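Local coordinates for A1 protein (Enterobacteria phage Qbeta, PDB 3RLK) that is the minor read-through form of the phage coat protein, probably carried in the virion as a structural component, its read-through extension forming a beta-barrel domain, at residues Y103-D116 against D172-Q184. Residues are numbered along the deposited sequence; the frame is centred on the assembly and turned at random.
Sequences YLATDQAMRDQKYD and DFTKFDKTKCPIQ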
loop_
_atom_site.group_PDB
_atom_site.type_symbol
_atom_site.label_atom_id
_atom_site.label_comp_id
_atom_site.label_asym_id
_atom_site.label_seq_id
_atom_site.Cartn_x
_atom_site.Cartn_y
_atom_site.Cartn_z
ATOM N N TYR A 103 -5.288 3.461 8.259
ATOM C CA TYR A 103 -4.880 4.842 8.100
ATOM C C TYR A 103 -4.994 5.335 6.667
ATOM O O TYR A 103 -5.429 6.452 6.455
ATOM C CB TYR A 103 -3.412 5.037 8.495
ATOM C CG TYR A 103 -3.073 6.482 8.615
ATOM C CD1 TYR A 103 -3.438 7.192 9.747
ATOM C CD2 TYR A 103 -2.404 7.146 7.601
ATOM C CE1 TYR A 103 -3.155 8.536 9.877
ATOM C CE2 TYR A 103 -2.105 8.495 7.703
ATOM C CZ TYR A 103 -2.443 9.164 8.886
ATOM O OH TYR A 103 -2.169 10.471 8.978
ATOM N N LEU A 104 -4.537 4.546 5.694
ATOM C CA LEU A 104 -4.475 5.065 4.316
ATOM C C LEU A 104 -5.900 5.371 3.802
ATOM O O LEU A 104 -6.047 6.069 2.775
ATOM C CB LEU A 104 -3.785 4.074 3.376
ATOM C CG LEU A 104 -2.241 3.980 3.555
ATOM C CD1 LEU A 104 -1.657 2.755 2.914
ATOM C CD2 LEU A 104 -1.506 5.236 3.020
ATOM N N ALA A 105 -6.922 4.767 4.412
ATOM C CA ALA A 105 -8.319 5.068 3.971
ATOM C C ALA A 105 -8.935 6.324 4.659
ATOM O O ALA A 105 -10.084 6.716 4.401
ATOM C CB ALA A 105 -9.237 3.811 4.105
ATOM N N THR A 106 -8.177 6.934 5.559
ATOM C CA THR A 106 -8.696 8.065 6.327
ATOM C C THR A 106 -8.675 9.370 5.539
ATOM O O THR A 106 -7.934 9.541 4.557
ATOM C CB THR A 106 -7.919 8.296 7.672
ATOM O OG1 THR A 106 -6.611 8.777 7.390
ATOM C CG2 THR A 106 -7.912 6.995 8.512
ATOM N N ASP A 107 -9.554 10.276 5.946
ATOM C CA ASP A 107 -9.564 11.628 5.380
ATOM C C ASP A 107 -8.209 12.305 5.483
ATOM O O ASP A 107 -7.755 13.002 4.574
ATOM C CB ASP A 107 -10.627 12.463 6.114
ATOM C CG ASP A 107 -12.025 12.244 5.569
ATOM O OD1 ASP A 107 -12.225 11.316 4.749
ATOM O OD2 ASP A 107 -12.950 12.986 5.989
ATOM N N GLN A 108 -7.565 12.092 6.629
ATOM C CA GLN A 108 -6.223 12.516 6.817
ATOM C C GLN A 108 -5.257 12.051 5.708
ATOM O O GLN A 108 -4.476 12.836 5.152
ATOM C CB GLN A 108 -5.772 11.981 8.177
ATOM C CG GLN A 108 -4.451 12.529 8.578
ATOM C CD GLN A 108 -4.507 14.004 8.768
ATOM O OE1 GLN A 108 -5.212 14.504 9.653
ATOM N NE2 GLN A 108 -3.757 14.724 7.959
ATOM N N ALA A 109 -5.268 10.757 5.422
ATOM C CA ALA A 109 -4.356 10.241 4.401
ATOM C C ALA A 109 -4.711 10.837 3.023
ATOM O O ALA A 109 -3.815 11.213 2.247
ATOM C CB ALA A 109 -4.402 8.730 4.386
ATOM N N MET A 110 -5.987 10.973 2.775
ATOM C CA MET A 110 -6.444 11.628 1.526
ATOM C C MET A 110 -5.982 13.089 1.376
ATOM O O MET A 110 -5.605 13.498 0.278
ATOM C CB MET A 110 -7.955 11.532 1.362
ATOM C CG MET A 110 -8.568 10.169 1.051
ATOM S SD MET A 110 -8.035 9.522 -0.545
ATOM C CE MET A 110 -7.865 10.979 -1.515
ATOM N N ARG A 111 -6.051 13.870 2.464
ATOM C CA ARG A 111 -5.582 15.270 2.436
ATOM C C ARG A 111 -4.084 15.359 2.125
ATOM O O ARG A 111 -3.634 16.233 1.340
ATOM C CB ARG A 111 -5.887 16.026 3.770
ATOM C CG ARG A 111 -7.393 16.210 4.127
ATOM C CD ARG A 111 -7.608 17.157 5.345
ATOM N NE ARG A 111 -8.995 17.104 5.848
ATOM C CZ ARG A 111 -9.431 17.839 6.888
ATOM N NH1 ARG A 111 -8.580 18.671 7.496
ATOM N NH2 ARG A 111 -10.698 17.750 7.322
ATOM N N ASP A 112 -3.304 14.469 2.745
ATOM C CA ASP A 112 -1.832 14.557 2.657
ATOM C C ASP A 112 -1.212 14.079 1.353
ATOM O O ASP A 112 -0.269 14.659 0.869
ATOM C CB ASP A 112 -1.231 13.817 3.849
ATOM C CG ASP A 112 -1.526 14.518 5.158
ATOM O OD1 ASP A 112 -2.046 15.666 5.076
ATOM O OD2 ASP A 112 -1.224 13.981 6.265
ATOM N N GLN A 113 -1.764 13.016 0.795
ATOM C CA GLN A 113 -1.163 12.289 -0.332
ATOM C C GLN A 113 0.326 12.010 -0.169
ATOM O O GLN A 113 1.100 12.192 -1.109
ATOM C CB GLN A 113 -1.427 13.002 -1.659
ATOM C CG GLN A 113 -2.944 13.151 -2.039
ATOM C CD GLN A 113 -3.624 11.878 -2.358
ATOM O OE1 GLN A 113 -4.714 11.584 -1.878
ATOM N NE2 GLN A 113 -3.024 11.124 -3.220
ATOM N N LYS A 114 0.728 11.576 1.016
ATOM C CA LYS A 114 2.084 11.019 1.231
ATOM C C LYS A 114 2.210 9.751 0.391
ATOM O O LYS A 114 3.297 9.490 -0.116
ATOM C CB LYS A 114 2.282 10.664 2.704
ATOM C CG LYS A 114 2.334 11.943 3.611
ATOM C CD LYS A 114 2.291 11.490 5.041
ATOM C CE LYS A 114 2.488 12.732 5.924
ATOM N NZ LYS A 114 2.023 12.349 7.305
ATOM N N TYR A 115 1.113 9.000 0.209
ATOM C CA TYR A 115 1.029 7.985 -0.861
ATOM C C TYR A 115 -0.068 8.451 -1.814
ATOM O O TYR A 115 -0.909 9.240 -1.405
ATOM C CB TYR A 115 0.616 6.601 -0.266
ATOM C CG TYR A 115 1.766 5.976 0.484
ATOM C CD1 TYR A 115 2.678 5.116 -0.173
ATOM C CD2 TYR A 115 1.959 6.253 1.850
ATOM C CE1 TYR A 115 3.779 4.570 0.519
ATOM C CE2 TYR A 115 3.079 5.706 2.554
ATOM C CZ TYR A 115 3.939 4.822 1.866
ATOM O OH TYR A 115 5.007 4.255 2.543
ATOM N N ASP A 116 -0.080 7.988 -3.058
ATOM C CA ASP A 116 -1.158 8.428 -3.970
ATOM C C ASP A 116 -2.389 7.562 -3.755
ATOM O O ASP A 116 -2.330 6.331 -3.917
ATOM C CB ASP A 116 -0.749 8.269 -5.440
ATOM C CG ASP A 116 0.433 9.166 -5.810
ATOM O OD1 ASP A 116 0.265 10.379 -5.697
ATOM O OD2 ASP A 116 1.495 8.648 -6.230
ATOM N N ASP A 172 5.854 5.031 13.721
ATOM C CA ASP A 172 4.772 5.995 13.546
ATOM C C ASP A 172 4.492 6.080 12.032
ATOM O O ASP A 172 5.323 6.567 11.270
ATOM C CB ASP A 172 5.147 7.360 14.157
ATOM C CG ASP A 172 4.170 8.481 13.754
ATOM O OD1 ASP A 172 3.142 8.210 13.078
ATOM O OD2 ASP A 172 4.369 9.636 14.220
ATOM N N PHE A 173 3.323 5.575 11.630
ATOM C CA PHE A 173 3.018 5.422 10.203
ATOM C C PHE A 173 2.921 6.775 9.481
ATOM O O PHE A 173 3.126 6.878 8.275
ATOM C CB PHE A 173 1.768 4.541 9.954
ATOM C CG PHE A 173 1.543 4.290 8.501
ATOM C CD1 PHE A 173 2.438 3.523 7.779
ATOM C CD2 PHE A 173 0.469 4.935 7.829
ATOM C CE1 PHE A 173 2.290 3.329 6.414
ATOM C CE2 PHE A 173 0.328 4.775 6.449
ATOM C CZ PHE A 173 1.233 4.005 5.736
ATOM N N THR A 174 2.654 7.829 10.233
ATOM C CA THR A 174 2.572 9.140 9.606
ATOM C C THR A 174 3.948 9.632 9.179
ATOM O O THR A 174 4.036 10.619 8.438
ATOM C CB THR A 174 1.890 10.176 10.534
ATOM O OG1 THR A 174 2.813 10.483 11.578
ATOM C CG2 THR A 174 0.601 9.642 11.129
ATOM N N LYS A 175 5.036 8.956 9.607
ATOM C CA LYS A 175 6.370 9.260 9.103
ATOM C C LYS A 175 6.645 8.624 7.741
ATOM O O LYS A 175 7.652 8.901 7.147
ATOM C CB LYS A 175 7.466 8.880 10.127
ATOM C CG LYS A 175 7.202 9.670 11.469
ATOM C CD LYS A 175 8.544 9.879 12.263
ATOM C CE LYS A 175 8.364 10.976 13.302
ATOM N NZ LYS A 175 7.370 10.400 14.261
ATOM N N PHE A 176 5.753 7.767 7.246
ATOM C CA PHE A 176 5.966 7.093 5.942
ATOM C C PHE A 176 5.428 7.914 4.760
ATOM O O PHE A 176 4.451 8.660 4.923
ATOM C CB PHE A 176 5.139 5.769 5.948
ATOM C CG PHE A 176 5.747 4.646 6.730
ATOM C CD1 PHE A 176 6.018 3.407 6.115
ATOM C CD2 PHE A 176 6.054 4.810 8.075
ATOM C CE1 PHE A 176 6.579 2.338 6.861
ATOM C CE2 PHE A 176 6.615 3.747 8.857
ATOM C CZ PHE A 176 6.833 2.507 8.269
ATOM N N ASP A 177 6.062 7.773 3.601
ATOM C CA ASP A 177 5.592 8.371 2.347
ATOM C C ASP A 177 6.082 7.559 1.188
ATOM O O ASP A 177 6.953 6.752 1.373
ATOM C CB ASP A 177 5.898 9.867 2.290
ATOM C CG ASP A 177 7.380 10.197 2.021
ATOM O OD1 ASP A 177 8.090 9.530 1.255
ATOM O OD2 ASP A 177 7.815 11.189 2.607
ATOM N N LYS A 178 5.548 7.755 -0.012
ATOM C CA LYS A 178 5.909 6.881 -1.105
ATOM C C LYS A 178 7.357 6.956 -1.578
ATOM O O LYS A 178 7.804 6.016 -2.236
ATOM C CB LYS A 178 4.943 7.204 -2.266
ATOM C CG LYS A 178 5.284 8.562 -2.873
ATOM C CD LYS A 178 4.124 8.994 -3.776
ATOM C CE LYS A 178 4.523 10.129 -4.635
ATOM N NZ LYS A 178 3.623 10.185 -5.834
ATOM N N THR A 179 8.075 8.049 -1.302
ATOM C CA THR A 179 9.511 8.137 -1.617
ATOM C C THR A 179 10.425 7.404 -0.561
ATOM O O THR A 179 11.312 6.636 -0.954
ATOM C CB THR A 179 9.896 9.587 -1.725
ATOM O OG1 THR A 179 8.974 10.163 -2.679
ATOM C CG2 THR A 179 11.301 9.740 -2.316
ATOM N N LYS A 180 10.123 7.607 0.716
ATOM C CA LYS A 180 10.791 6.895 1.794
ATOM C C LYS A 180 10.500 5.419 1.766
ATOM O O LYS A 180 11.365 4.610 2.165
ATOM C CB LYS A 180 10.340 7.431 3.120
ATOM C CG LYS A 180 10.854 8.807 3.356
ATOM C CD LYS A 180 10.383 9.260 4.712
ATOM C CE LYS A 180 10.478 10.759 4.998
ATOM N NZ LYS A 180 9.968 10.911 6.435
ATOM N N CYS A 181 9.258 5.061 1.405
ATOM C CA CYS A 181 8.811 3.659 1.518
ATOM C C CYS A 181 7.826 3.243 0.411
ATOM O O CYS A 181 6.626 3.040 0.682
ATOM C CB CYS A 181 8.242 3.382 2.911
ATOM S SG CYS A 181 7.970 1.667 3.401
ATOM N N PRO A 182 8.350 3.029 -0.818
ATOM C CA PRO A 182 7.412 2.749 -1.900
ATOM C C PRO A 182 6.764 1.370 -1.753
ATOM O O PRO A 182 7.370 0.429 -1.188
ATOM C CB PRO A 182 8.285 2.833 -3.159
ATOM C CG PRO A 182 9.721 2.590 -2.652
ATOM C CD PRO A 182 9.696 3.338 -1.338
ATOM N N ILE A 183 5.509 1.292 -2.218
ATOM C CA ILE A 183 4.798 -0.004 -2.174
ATOM C C ILE A 183 5.427 -0.934 -3.170
ATOM O O ILE A 183 5.667 -0.544 -4.331
ATOM C CB ILE A 183 3.259 0.197 -2.454
ATOM C CG1 ILE A 183 2.699 1.194 -1.414
ATOM C CG2 ILE A 183 2.507 -1.204 -2.633
ATOM C CD1 ILE A 183 1.314 1.803 -1.731
ATOM N N GLN A 184 5.636 -2.174 -2.761
ATOM C CA GLN A 184 6.255 -3.208 -3.632
ATOM C C GLN A 184 5.201 -4.177 -4.073
ATOM O O GLN A 184 5.306 -4.751 -5.167
ATOM C CB GLN A 184 7.267 -3.997 -2.826
ATOM C CG GLN A 184 8.362 -3.180 -2.082
ATOM C CD GLN A 184 9.191 -2.395 -3.070
ATOM O OE1 GLN A 184 9.111 -1.164 -3.116
ATOM N NE2 GLN A 184 9.850 -3.103 -3.967
#
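Y115 lies against the D177-K178 backbone, where the loop after helix 107-112 meets the segment leading into strand 183-188, an outer strand of a three-stranded antiparallel sheet in the beta-barrel read-through domain. The backbone N of K178 sits over the centre of one face of the Y115 ring, 3.7 Å above its plane, and C181 O approaches in plane at the ring's edge. That carbonyl takes the hydroxyl's hydrogen bond, Y115 OH to C181 O at 2.7 Å, which gives the end of this buried side chain a polar partner. I183 CD1 packs on Y115 CD1, and I133 of strand 129-135 also touches both side chains. F173 swings out anti to its own N (chi1 -175°), bringing its ring edge to Y103 and L104; the Y103 and F173 planes stand at 76°, with Y103 CD2 3.6 Å from F173 CD2. W79 meets F173 from outside the two segments. Nearer the surface, K114 runs extended past the F176 carbonyl, and its NZ lands in plane on a lone pair of T174 O at 2.9 Å. D177 turns its carboxylate back on its own chain, where OD1 accepts from K180 N in an Asx motif. K178 N donates to K114 O (2.8 Å), tying the backbones together, while the K178 side chain slides past Y115 until NZ meets D116 OD2 on its syn side, tilted 24° out of the carboxylate plane, a 2.7 Å salt bridge.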